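Local coordinates for possible marr-transcriptional regulator (Streptomyces coelicolor, PDB 4B8X), which is of unknown function but belongs to the MarR family of winged-helix proteins and probably binds DNA as a transcriptional regulator, at residues A40-T45 / E103-A108. Numbering follows the deposited sequence. Where two conformers were deposited one is given.
Sequences ALVLLT and EVVEAA
Val105 reaches from helix 99-114 into the face that Leu41, Val42 and Thr45 present on helix 35-45, and the contact is apolar throughout. In one of its two conformers, its CG2 lies 3.6 Å from CG2 of Val42, the two side chains crossing at about a right angle, and 3.8 Å from CB of Leu41. With CG2 anti to its own backbone N, the other methyl, CG1, is left between N and the carbonyl carbon and meets CG2 of Thr45 at 3.8 Å, these two side chains passing in opposite directions.

A side-chain hydrogen bond within residues 40-45 sets Thr45: OG1 donates to Val42 O one turn back, 2.7 Å away and tilted 18° from the carbonyl plane. That bond probably holds the rotation that places Thr45 CG2 against CG1 of Val105. A serine here could keep the hydroxyl but would probably leave CG1 of Val105 without its methyl neighbour.

Leu41 also packs on Leu75 of helix 65-77, and both Leu41 and Thr45 touch Ile97 of strand 93-97. The segment axes cross at -111°, 9.9 Å apart at closest approach; the contact joins the helix after the wing hairpin to helix 35-45, which opens the winged helix-turn-helix of the MarR fold.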
# COMPACT_ATOMS: atom_id res chain seq x y z
N ALA A 40 8.57 -10.77 6.69
CA ALA A 40 8.39 -11.74 7.77
C ALA A 40 9.71 -12.48 8.10
O ALA A 40 10.05 -12.70 9.28
CB ALA A 40 7.28 -12.73 7.43
N LEU A 41 10.44 -12.88 7.06
CA LEU A 41 11.73 -13.53 7.27
C LEU A 41 12.69 -12.58 7.98
O LEU A 41 13.41 -12.99 8.91
CB LEU A 41 12.37 -13.97 5.96
CG LEU A 41 11.68 -15.11 5.23
CD1 LEU A 41 12.29 -15.35 3.86
CD2 LEU A 41 11.75 -16.39 6.06
N VAL A 42 12.77 -11.31 7.58
CA VAL A 42 13.68 -10.38 8.22
C VAL A 42 13.30 -10.27 9.71
O VAL A 42 14.18 -10.27 10.57
CB VAL A 42 13.64 -8.98 7.55
CG1 VAL A 42 14.45 -8.00 8.39
CG2 VAL A 42 14.17 -9.06 6.14
N LEU A 43 12.01 -10.16 10.03
CA LEU A 43 11.59 -10.07 11.41
C LEU A 43 12.14 -11.24 12.21
O LEU A 43 12.64 -11.09 13.33
CB LEU A 43 10.07 -10.02 11.46
CG LEU A 43 9.41 -10.00 12.85
CD1 LEU A 43 9.82 -8.81 13.70
CD2 LEU A 43 7.89 -10.05 12.71
N LEU A 44 12.00 -12.45 11.67
CA LEU A 44 12.49 -13.63 12.38
C LEU A 44 14.01 -13.57 12.62
O LEU A 44 14.49 -14.03 13.65
CB LEU A 44 12.08 -14.90 11.65
CG LEU A 44 10.57 -15.18 11.63
CD1 LEU A 44 10.29 -16.39 10.76
CD2 LEU A 44 10.04 -15.37 13.06
N THR A 45 14.78 -13.02 11.68
CA THR A 45 16.23 -12.92 11.85
C THR A 45 16.65 -11.91 12.92
O THR A 45 17.82 -11.89 13.27
CB THR A 45 16.99 -12.63 10.54
OG1 THR A 45 16.68 -11.30 10.08
CG2 THR A 45 16.70 -13.65 9.46
N GLU A 103 19.53 -18.15 4.44
CA GLU A 103 20.30 -17.97 3.21
C GLU A 103 19.53 -17.10 2.22
O GLU A 103 20.10 -16.20 1.58
CB GLU A 103 20.64 -19.32 2.57
CG GLU A 103 21.59 -20.18 3.38
CD GLU A 103 21.67 -21.62 2.91
OE1 GLU A 103 20.96 -21.97 1.93
OE2 GLU A 103 22.45 -22.40 3.51
N VAL A 104 18.25 -17.38 2.06
CA VAL A 104 17.44 -16.64 1.11
C VAL A 104 17.29 -15.19 1.52
O VAL A 104 17.46 -14.27 0.69
CB VAL A 104 16.07 -17.32 0.91
CG1 VAL A 104 15.08 -16.39 0.21
CG2 VAL A 104 16.25 -18.67 0.19
N VAL A 105 17.00 -14.93 2.79
CA VAL A 105 16.79 -13.56 3.17
C VAL A 105 18.12 -12.76 3.08
O VAL A 105 18.09 -11.59 2.73
CB VAL A 105 16.04 -13.46 4.52
CG1 VAL A 105 16.97 -13.76 5.68
CG2 VAL A 105 15.38 -12.10 4.70
N GLU A 106 19.27 -13.38 3.34
CA GLU A 106 20.58 -12.74 3.13
C GLU A 106 20.74 -12.30 1.67
O GLU A 106 21.15 -11.17 1.38
CB GLU A 106 21.72 -13.71 3.50
CG GLU A 106 23.13 -13.18 3.23
CD GLU A 106 24.25 -14.21 3.42
OE1 GLU A 106 24.01 -15.42 3.20
OE2 GLU A 106 25.38 -13.80 3.77
N ALA A 107 20.45 -13.20 0.76
CA ALA A 107 20.60 -12.93 -0.65
C ALA A 107 19.62 -11.85 -1.12
O ALA A 107 20.00 -10.94 -1.87
CB ALA A 107 20.43 -14.21 -1.45
N ALA A 108 18.36 -11.96 -0.67
CA ALA A 108 17.36 -10.97 -1.08
C ALA A 108 17.71 -9.58 -0.53
O ALA A 108 17.55 -8.58 -1.24
CB ALA A 108 15.98 -11.44 -0.60